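Local coordinates for dual specificity protein phosphatase 8 (Homo sapiens, PDB 4JMK) that probably removes phosphate from phosphotyrosine, phosphoserine and phosphothreonine in proteins, and so holds mitogen-activated protein kinase signalling in check, at residues H9-Q15 and Q83-L89; G2-L7 and F117-R122; S30-N34 and F73-A77. The protein carries 1 engineered substitution. All blocks are in the same frame, centred on the assembly; numbering follows the deposited sequence.

Contact 1: residues H9-Q15 and Q83-L89; sequences HLYLGSQ and QVIVHSL. Engineered in segment 83-89: Ser88 (natural residue Cys). With SO4 (sulfate ion), chain C.
Val84 N donates to His9 O, Tyr11 N to Val84 O and Val86 N to Tyr11 O, each at 2.9 Å; with Gly13 N on Val86 O they join strands 10-13 and 83-87 in parallel. On one face of the sheet Leu10 CD1 reaches Val86 CG2 at 3.6 Å, because CG stands anti to the backbone N (chi1 176°) and brings the end of the branch nearer the neighbouring strand. On the other face Tyr11 runs alongside Gln83, its CE1 edge 3.8 Å from Gln83 CB. Beyond the strands, Gln15 N donates to Leu89 O at 3.0 Å. His87 ND1 donates to Ser88 O, 3.1 Å away and in the ring plane, which fixes the imidazole's rotation.

Here the P-loop of the protein-tyrosine phosphatase family begins. Ser88, engineered in place of the cysteine predicted to form the phosphocysteine intermediate, faces a sulfate that the backbone N atoms of Ala90, Ile92 and Ser93 and Arg94 NE also bind. Farther out, helices 67-79 and 94-107 pack on the face bearing Leu10, Val84 and Val86, and strand 29-34 pairs with the other edge of strand 83-87.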
loop_
_atom_site.group_PDB
_atom_site.type_symbol
_atom_site.label_atom_id
_atom_site.label_comp_id
_atom_site.label_asym_id
_atom_site.label_seq_id
_atom_site.Cartn_x
_atom_site.Cartn_y
_atom_site.Cartn_z
ATOM N N HIS A 9 -9.298 1.902 7.694
ATOM C CA HIS A 9 -8.530 3.103 7.378
ATOM C C HIS A 9 -7.746 2.955 6.077
ATOM O O HIS A 9 -7.041 3.865 5.676
ATOM C CB HIS A 9 -7.575 3.459 8.520
ATOM C CG HIS A 9 -6.586 2.380 8.848
ATOM N ND1 HIS A 9 -6.964 1.150 9.353
ATOM C CD2 HIS A 9 -5.233 2.351 8.762
ATOM C CE1 HIS A 9 -5.886 0.413 9.555
ATOM N NE2 HIS A 9 -4.822 1.118 9.211
ATOM N N LEU A 10 -7.857 1.809 5.414
ATOM C CA LEU A 10 -6.975 1.558 4.259
ATOM C C LEU A 10 -7.724 1.085 3.012
ATOM O O LEU A 10 -8.347 0.000 3.010
ATOM C CB LEU A 10 -5.891 0.531 4.653
ATOM C CG LEU A 10 -4.939 0.087 3.536
ATOM C CD1 LEU A 10 -4.072 1.255 3.098
ATOM C CD2 LEU A 10 -4.075 -1.063 4.033
ATOM N N TYR A 11 -7.647 1.906 1.962
ATOM C CA TYR A 11 -8.223 1.608 0.652
ATOM C C TYR A 11 -7.140 1.330 -0.374
ATOM O O TYR A 11 -6.022 1.850 -0.267
ATOM C CB TYR A 11 -9.039 2.803 0.148
ATOM C CG TYR A 11 -10.303 3.041 0.928
ATOM C CD1 TYR A 11 -10.266 3.685 2.154
ATOM C CD2 TYR A 11 -11.540 2.646 0.421
ATOM C CE1 TYR A 11 -11.422 3.911 2.876
ATOM C CE2 TYR A 11 -12.704 2.874 1.135
ATOM C CZ TYR A 11 -12.635 3.510 2.364
ATOM O OH TYR A 11 -13.783 3.742 3.093
ATOM N N LEU A 12 -7.492 0.533 -1.388
ATOM C CA LEU A 12 -6.584 0.205 -2.484
ATOM C C LEU A 12 -7.308 0.501 -3.806
ATOM O O LEU A 12 -8.440 0.062 -4.005
ATOM C CB LEU A 12 -6.197 -1.284 -2.386
ATOM C CG LEU A 12 -5.201 -1.891 -3.366
ATOM C CD1 LEU A 12 -3.921 -1.074 -3.358
ATOM C CD2 LEU A 12 -4.924 -3.353 -2.992
ATOM N N GLY A 13 -6.688 1.267 -4.694
ATOM C CA GLY A 13 -7.389 1.659 -5.908
ATOM C C GLY A 13 -6.490 2.056 -7.056
ATOM O O GLY A 13 -5.275 1.836 -7.008
ATOM N N SER A 14 -7.105 2.639 -8.092
ATOM C CA SER A 14 -6.423 2.980 -9.343
ATOM C C SER A 14 -6.252 4.484 -9.484
ATOM O O SER A 14 -6.806 5.259 -8.694
ATOM C CB SER A 14 -7.250 2.497 -10.531
ATOM O OG SER A 14 -8.480 3.206 -10.601
ATOM N N GLN A 15 -5.505 4.896 -10.506
ATOM C CA GLN A 15 -5.412 6.316 -10.832
ATOM C C GLN A 15 -6.799 6.910 -11.086
ATOM O O GLN A 15 -7.113 8.002 -10.605
ATOM C CB GLN A 15 -4.507 6.543 -12.058
ATOM C CG GLN A 15 -4.554 7.991 -12.562
ATOM C CD GLN A 15 -3.564 8.253 -13.675
ATOM O OE1 GLN A 15 -2.363 8.037 -13.514
ATOM N NE2 GLN A 15 -4.063 8.711 -14.814
ATOM N N GLN A 83 -8.773 8.052 6.663
ATOM C CA GLN A 83 -8.605 6.969 5.699
ATOM C C GLN A 83 -7.558 7.374 4.675
ATOM O O GLN A 83 -7.476 8.549 4.302
ATOM C CB GLN A 83 -9.928 6.663 4.985
ATOM C CG GLN A 83 -11.038 6.172 5.907
ATOM C CD GLN A 83 -11.837 7.323 6.469
ATOM O OE1 GLN A 83 -12.644 7.932 5.762
ATOM N NE2 GLN A 83 -11.603 7.647 7.738
ATOM N N VAL A 84 -6.759 6.403 4.228
ATOM C CA VAL A 84 -5.739 6.640 3.210
ATOM C C VAL A 84 -6.019 5.703 2.048
ATOM O O VAL A 84 -6.426 4.554 2.262
ATOM C CB VAL A 84 -4.303 6.417 3.775
ATOM C CG1 VAL A 84 -4.195 5.064 4.461
ATOM C CG2 VAL A 84 -3.248 6.538 2.682
ATOM N N ILE A 85 -5.852 6.193 0.823
ATOM C CA ILE A 85 -5.897 5.301 -0.318
ATOM C C ILE A 85 -4.489 5.116 -0.856
ATOM O O ILE A 85 -3.721 6.083 -1.021
ATOM C CB ILE A 85 -6.845 5.804 -1.433
ATOM C CG1 ILE A 85 -6.881 4.808 -2.593
ATOM C CG2 ILE A 85 -6.424 7.159 -1.925
ATOM C CD1 ILE A 85 -7.702 5.288 -3.771
ATOM N N VAL A 86 -4.147 3.856 -1.091
ATOM C CA VAL A 86 -2.899 3.522 -1.744
ATOM C C VAL A 86 -3.261 3.169 -3.179
ATOM O O VAL A 86 -4.137 2.330 -3.418
ATOM C CB VAL A 86 -2.242 2.313 -1.094
ATOM C CG1 VAL A 86 -0.888 2.068 -1.733
ATOM C CG2 VAL A 86 -2.080 2.566 0.376
ATOM N N HIS A 87 -2.604 3.811 -4.139
ATOM C CA HIS A 87 -2.952 3.588 -5.536
ATOM C C HIS A 87 -1.724 3.583 -6.417
ATOM O O HIS A 87 -0.648 4.048 -6.024
ATOM C CB HIS A 87 -3.921 4.672 -6.045
ATOM C CG HIS A 87 -3.252 5.968 -6.375
ATOM N ND1 HIS A 87 -2.766 6.262 -7.638
ATOM C CD2 HIS A 87 -2.963 7.047 -5.607
ATOM C CE1 HIS A 87 -2.215 7.459 -7.628
ATOM N NE2 HIS A 87 -2.319 7.960 -6.410
ATOM N N SER A 88 -1.890 3.031 -7.613
ATOM C CA SER A 88 -0.906 3.199 -8.665
ATOM C C SER A 88 -1.701 3.477 -9.933
ATOM O O SER A 88 -2.767 4.084 -9.861
ATOM C CB SER A 88 -0.026 1.953 -8.774
ATOM O OG SER A 88 -0.780 0.777 -8.529
ATOM N N LEU A 89 -1.219 3.041 -11.090
ATOM C CA LEU A 89 -1.980 3.283 -12.310
ATOM C C LEU A 89 -3.254 2.441 -12.322
ATOM O O LEU A 89 -4.367 2.969 -12.442
ATOM C CB LEU A 89 -1.128 2.989 -13.550
ATOM C CG LEU A 89 -1.784 3.294 -14.905
ATOM C CD1 LEU A 89 -2.284 4.719 -14.938
ATOM C CD2 LEU A 89 -0.797 3.071 -16.016
HETATM S S SO4 C . 0.011 -1.087 -11.070
HETATM O O1 SO4 C . -0.332 0.192 -11.691
HETATM O O2 SO4 C . 1.439 -1.068 -10.772
HETATM O O3 SO4 C . -0.286 -2.154 -12.011
HETATM O O4 SO4 C . -0.746 -1.308 -9.863
#

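Contact 2: residues G2-L7 and F117-R122; sequences GLTRIL and FVKDRR
Thr4 and Ile6 pass the last part of helix 111-121 and the residue after it, with Thr4 CA 6.3 Å from Arg122 CA and Ile6 CA 6.7 Å from Arg121 CA. They belong to an outer strand of the phosphatase sheet, in which Ile6 and Leu7 both face Leu10 as a classic beta bulge. The polar grip comes from Arg122. Its straight chain, leaving CA opposite the backbone N (chi1 -172°), spans the gap to Thr4 and brings NH1 to Thr4 OG1 at 2.9 Å; the hydroxyl lies in the guanidinium plane and the bond is fairly straight (161°). The same NH1 makes a weak, bent bond to Gly2 O. NE binds Gly91 O, and NH2 weakly Ala90 O, so this side chain ties the N-terminal segment to the P-loop. A leucine in place of Arg122 would probably cost Thr4 OG1 its NH1 partner and Gly91 O its NE partner, leaving the N-terminal segment freer to shift.

Beside this polar grip lies an apolar patch. Ile6 CG2 lies at the edge of the Phe117 ring, 4.0 Å from CE2, while Ile6 CD1 meets Val118 CG1. Leu7 CD2 approaches Phe117 CZ at 3.9 Å. The extended chain of Arg121 lays NH1 over one face of the Phe117 ring, where NH1 also donates to Phe117 O. A water bridges the segments, 2.8 Å from Thr4 OG1 and donating to Arg121 O at 3.2 Å.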
loop_
_atom_site.group_PDB
_atom_site.type_symbol
_atom_site.label_atom_id
_atom_site.label_comp_id
_atom_site.label_asym_id
_atom_site.label_seq_id
_atom_site.Cartn_x
_atom_site.Cartn_y
_atom_site.Cartn_z
ATOM N N GLY A 2 -14.015 0.710 -9.003
ATOM C CA GLY A 2 -13.606 -0.557 -8.418
ATOM C C GLY A 2 -12.856 -0.389 -7.104
ATOM O O GLY A 2 -12.187 -1.313 -6.639
ATOM N N LEU A 3 -12.970 0.796 -6.511
ATOM C CA LEU A 3 -12.313 1.114 -5.241
ATOM C C LEU A 3 -12.537 0.047 -4.169
ATOM O O LEU A 3 -13.678 -0.310 -3.883
ATOM C CB LEU A 3 -12.825 2.456 -4.721
ATOM C CG LEU A 3 -12.164 2.952 -3.438
ATOM C CD1 LEU A 3 -10.668 3.069 -3.671
ATOM C CD2 LEU A 3 -12.735 4.289 -2.998
ATOM N N THR A 4 -11.452 -0.455 -3.578
ATOM C CA THR A 4 -11.546 -1.509 -2.565
ATOM C C THR A 4 -11.185 -1.017 -1.169
ATOM O O THR A 4 -10.121 -0.437 -0.965
ATOM C CB THR A 4 -10.595 -2.673 -2.881
ATOM O OG1 THR A 4 -10.734 -3.037 -4.255
ATOM C CG2 THR A 4 -10.916 -3.874 -1.994
ATOM N N ARG A 5 -12.071 -1.248 -0.208
ATOM C CA ARG A 5 -11.736 -1.031 1.193
ATOM C C ARG A 5 -11.007 -2.271 1.727
ATOM O O ARG A 5 -11.568 -3.370 1.743
ATOM C CB ARG A 5 -13.009 -0.775 1.994
ATOM C CG ARG A 5 -12.774 -0.289 3.421
ATOM C CD ARG A 5 -14.081 -0.266 4.215
ATOM N NE ARG A 5 -14.398 -1.572 4.799
ATOM C CZ ARG A 5 -15.307 -2.424 4.321
ATOM N NH1 ARG A 5 -16.012 -2.119 3.238
ATOM N NH2 ARG A 5 -15.514 -3.585 4.933
ATOM N N ILE A 6 -9.757 -2.111 2.157
ATOM C CA ILE A 6 -8.993 -3.256 2.676
ATOM C C ILE A 6 -9.148 -3.380 4.204
ATOM O O ILE A 6 -9.448 -4.463 4.727
ATOM C CB ILE A 6 -7.493 -3.163 2.297
ATOM C CG1 ILE A 6 -7.333 -3.078 0.773
ATOM C CG2 ILE A 6 -6.717 -4.360 2.844
ATOM C CD1 ILE A 6 -7.878 -4.308 0.023
ATOM N N LEU A 7 -8.925 -2.264 4.901
ATOM C CA LEU A 7 -9.167 -2.141 6.344
ATOM C C LEU A 7 -9.974 -0.859 6.519
ATOM O O LEU A 7 -10.069 -0.084 5.572
ATOM C CB LEU A 7 -7.837 -2.038 7.093
ATOM C CG LEU A 7 -6.829 -3.173 6.870
ATOM C CD1 LEU A 7 -5.546 -2.873 7.642
ATOM C CD2 LEU A 7 -7.405 -4.509 7.327
ATOM N N PHE A 117 -5.241 -12.292 1.880
ATOM C CA PHE A 117 -6.157 -11.328 2.508
ATOM C C PHE A 117 -6.519 -10.201 1.531
ATOM O O PHE A 117 -7.695 -9.831 1.382
ATOM C CB PHE A 117 -5.533 -10.750 3.787
ATOM C CG PHE A 117 -6.452 -9.835 4.571
ATOM C CD1 PHE A 117 -7.101 -10.292 5.716
ATOM C CD2 PHE A 117 -6.641 -8.519 4.186
ATOM C CE1 PHE A 117 -7.928 -9.448 6.450
ATOM C CE2 PHE A 117 -7.468 -7.661 4.911
ATOM C CZ PHE A 117 -8.119 -8.122 6.036
ATOM N N VAL A 118 -5.510 -9.651 0.863
ATOM C CA VAL A 118 -5.763 -8.555 -0.060
ATOM C C VAL A 118 -6.423 -9.075 -1.324
ATOM O O VAL A 118 -7.355 -8.457 -1.858
ATOM C CB VAL A 118 -4.478 -7.808 -0.394
ATOM C CG1 VAL A 118 -4.761 -6.674 -1.405
ATOM C CG2 VAL A 118 -3.881 -7.249 0.897
ATOM N N LYS A 119 -5.948 -10.226 -1.785
ATOM C CA LYS A 119 -6.470 -10.847 -3.006
ATOM C C LYS A 119 -7.959 -11.193 -2.882
ATOM O O LYS A 119 -8.729 -11.021 -3.831
ATOM C CB LYS A 119 -5.647 -12.100 -3.323
ATOM C CG LYS A 119 -6.135 -12.915 -4.506
ATOM C CD LYS A 119 -5.680 -12.313 -5.814
ATOM C CE LYS A 119 -5.940 -13.268 -6.984
ATOM N NZ LYS A 119 -5.727 -12.549 -8.259
ATOM N N ASP A 120 -8.367 -11.682 -1.711
ATOM C CA ASP A 120 -9.781 -11.970 -1.460
ATOM C C ASP A 120 -10.678 -10.740 -1.607
ATOM O O ASP A 120 -11.818 -10.854 -2.037
ATOM C CB ASP A 120 -9.983 -12.551 -0.056
ATOM C CG ASP A 120 -9.515 -13.978 0.061
ATOM O OD1 ASP A 120 -9.307 -14.430 1.208
ATOM O OD2 ASP A 120 -9.337 -14.652 -0.980
ATOM N N ARG A 121 -10.163 -9.571 -1.234
ATOM C CA ARG A 121 -10.971 -8.353 -1.218
ATOM C C ARG A 121 -10.880 -7.589 -2.539
ATOM O O ARG A 121 -11.817 -6.899 -2.937
ATOM C CB ARG A 121 -10.580 -7.475 -0.016
ATOM C CG ARG A 121 -11.045 -8.072 1.329
ATOM C CD ARG A 121 -10.177 -7.670 2.515
ATOM N NE ARG A 121 -10.695 -8.263 3.752
ATOM C CZ ARG A 121 -10.408 -9.489 4.184
ATOM N NH1 ARG A 121 -9.594 -10.282 3.494
ATOM N NH2 ARG A 121 -10.942 -9.938 5.313
ATOM N N ARG A 122 -9.754 -7.731 -3.226
ATOM C CA ARG A 122 -9.568 -7.127 -4.545
ATOM C C ARG A 122 -9.013 -8.192 -5.497
ATOM O O ARG A 122 -7.808 -8.248 -5.746
ATOM C CB ARG A 122 -8.623 -5.917 -4.436
ATOM C CG ARG A 122 -8.489 -5.082 -5.707
ATOM C CD ARG A 122 -7.706 -3.788 -5.443
ATOM N NE ARG A 122 -7.444 -3.039 -6.673
ATOM C CZ ARG A 122 -8.273 -2.135 -7.190
ATOM N NH1 ARG A 122 -9.425 -1.867 -6.594
ATOM N NH2 ARG A 122 -7.953 -1.503 -8.311
HETATM O O HOH W 1 -13.059 -4.518 -4.736
#

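Contact 3: residues S30-N34 and F73-A77; sequences SYVLN and FIDKA
The carbonyl oxygen Phe73 O accepts two helical N-H groups, Ala77 N at 3.2 Å and, weakly, Lys76 N, and the turn so formed presents the side chains of Phe73 and Ala77 together to Tyr31. No hydrogen bond crosses between segments 30-34 and 73-77; the contact is hydrophobic packing of a helix on a strand that runs almost antiparallel to it, their axes 9.4 Å apart at 170°.

Ala77 CB sits over the middle of the Tyr31 ring, 3.9 Å from its centroid and only 13° off the normal, a well-formed CH-pi contact. Tyr31 also turns an edge to Phe73, with Tyr31 CD2 3.7 Å from Phe73 CZ, in an offset edge-to-face pair whose planes stand 60° apart. One aromatic ring thus packs against two successive turns of the helix. The Phe73 side chain leaves its CA on the side opposite the backbone N, which sends the ring to the strand backbone, where Phe73 CE2 comes within 3.4 Å of Val32 O. The ring also slides past Leu33, with Leu33 CB 3.9 Å from CE2, and Leu33 CD2 meets Ile74 CG1, the two side chains crossing at about a right angle.

This is core packing of the alpha/beta phosphatase domain. Strand 29-34 lies between strands 83-87 and 50-52; Met51 of the latter touches both Leu33 and Phe73, and helix 94-107 adds Ile98 against Leu33 and Tyr102 against Ile74.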
loop_
_atom_site.group_PDB
_atom_site.type_symbol
_atom_site.label_atom_id
_atom_site.label_comp_id
_atom_site.label_asym_id
_atom_site.label_seq_id
_atom_site.Cartn_x
_atom_site.Cartn_y
_atom_site.Cartn_z
ATOM N N SER A 30 -8.833 11.520 2.641
ATOM C CA SER A 30 -8.026 12.743 2.670
ATOM C C SER A 30 -6.521 12.487 2.553
ATOM O O SER A 30 -5.762 13.414 2.271
ATOM C CB SER A 30 -8.329 13.568 3.934
ATOM O OG SER A 30 -7.841 12.936 5.122
ATOM N N TYR A 31 -6.096 11.237 2.756
ATOM C CA TYR A 31 -4.686 10.851 2.602
ATOM C C TYR A 31 -4.491 9.994 1.354
ATOM O O TYR A 31 -5.319 9.122 1.063
ATOM C CB TYR A 31 -4.234 10.003 3.793
ATOM C CG TYR A 31 -3.877 10.773 5.042
ATOM C CD1 TYR A 31 -4.858 11.347 5.834
ATOM C CD2 TYR A 31 -2.557 10.887 5.446
ATOM C CE1 TYR A 31 -4.530 12.024 6.990
ATOM C CE2 TYR A 31 -2.217 11.563 6.597
ATOM C CZ TYR A 31 -3.205 12.128 7.362
ATOM O OH TYR A 31 -2.868 12.802 8.509
ATOM N N VAL A 32 -3.378 10.213 0.662
ATOM C CA VAL A 32 -3.055 9.474 -0.568
ATOM C C VAL A 32 -1.603 9.007 -0.592
ATOM O O VAL A 32 -0.668 9.814 -0.432
ATOM C CB VAL A 32 -3.296 10.321 -1.833
ATOM C CG1 VAL A 32 -2.758 9.577 -3.094
ATOM C CG2 VAL A 32 -4.789 10.628 -1.997
ATOM N N LEU A 33 -1.423 7.702 -0.794
ATOM C CA LEU A 33 -0.107 7.118 -1.031
ATOM C C LEU A 33 -0.058 6.684 -2.490
ATOM O O LEU A 33 -0.758 5.758 -2.897
ATOM C CB LEU A 33 0.126 5.917 -0.103
ATOM C CG LEU A 33 1.508 5.269 -0.100
ATOM C CD1 LEU A 33 2.575 6.280 0.071
ATOM C CD2 LEU A 33 1.599 4.225 1.031
ATOM N N ASN A 34 0.765 7.376 -3.266
ATOM C CA ASN A 34 0.816 7.243 -4.718
ATOM C C ASN A 34 2.073 6.471 -5.079
ATOM O O ASN A 34 3.188 7.005 -4.976
ATOM C CB ASN A 34 0.868 8.657 -5.300
ATOM C CG ASN A 34 0.945 8.690 -6.813
ATOM O OD1 ASN A 34 1.410 7.750 -7.458
ATOM N ND2 ASN A 34 0.532 9.813 -7.386
ATOM N N PHE A 73 3.454 6.040 6.925
ATOM C CA PHE A 73 2.475 6.976 6.373
ATOM C C PHE A 73 1.047 6.492 6.621
ATOM O O PHE A 73 0.172 7.271 7.037
ATOM C CB PHE A 73 2.722 7.157 4.870
ATOM C CG PHE A 73 1.795 8.159 4.203
ATOM C CD1 PHE A 73 1.951 9.529 4.415
ATOM C CD2 PHE A 73 0.783 7.725 3.356
ATOM C CE1 PHE A 73 1.101 10.453 3.794
ATOM C CE2 PHE A 73 -0.075 8.634 2.735
ATOM C CZ PHE A 73 0.090 10.012 2.949
ATOM N N ILE A 74 0.799 5.214 6.343
ATOM C CA ILE A 74 -0.532 4.646 6.554
ATOM C C ILE A 74 -0.899 4.721 8.031
ATOM O O ILE A 74 -2.045 5.051 8.370
ATOM C CB ILE A 74 -0.625 3.185 6.033
ATOM C CG1 ILE A 74 -0.509 3.168 4.499
ATOM C CG2 ILE A 74 -1.935 2.505 6.501
ATOM C CD1 ILE A 74 -0.215 1.791 3.927
ATOM N N ASP A 75 0.063 4.453 8.912
ATOM C CA ASP A 75 -0.210 4.580 10.350
ATOM C C ASP A 75 -0.408 6.032 10.815
ATOM O O ASP A 75 -1.089 6.279 11.817
ATOM C CB ASP A 75 0.873 3.872 11.170
ATOM C CG ASP A 75 0.730 2.360 11.118
ATOM O OD1 ASP A 75 -0.427 1.879 11.048
ATOM O OD2 ASP A 75 1.763 1.655 11.152
ATOM N N LYS A 76 0.172 6.998 10.104
ATOM C CA LYS A 76 -0.102 8.396 10.449
ATOM C C LYS A 76 -1.578 8.714 10.223
ATOM O O LYS A 76 -2.201 9.407 11.031
ATOM C CB LYS A 76 0.759 9.361 9.641
ATOM C CG LYS A 76 2.218 9.375 10.029
ATOM C CD LYS A 76 2.947 10.488 9.263
ATOM C CE LYS A 76 4.455 10.455 9.473
ATOM N NZ LYS A 76 5.159 11.452 8.590
ATOM N N ALA A 77 -2.134 8.205 9.125
ATOM C CA ALA A 77 -3.567 8.346 8.860
ATOM C C ALA A 77 -4.393 7.660 9.949
ATOM O O ALA A 77 -5.336 8.246 10.494
ATOM C CB ALA A 77 -3.921 7.788 7.471
#

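How the contacts relate
Contact 1 supplies the middle of the sheet, and the other two build outward from it on opposite flanks. Toward contact 2, Leu12 N probably hydrogen-bonds Thr4 O (2.8 Å), and Leu12 CD2 packs on Val118 CG1. Toward contact 3, Ile85 O and Leu33 N (2.8 Å) and His87 N and Leu33 O (3.0 Å) probably pair in the same way. Contacts 2 and 3 do not touch: their centres lie about 17 Å apart and their nearest atoms about 7 Å. Both nevertheless lie near the sulfate-occupied active site begun by contact 1, since the side chains of Arg122 and Leu33 are about 8 and 9 Å from that of the engineered Ser88.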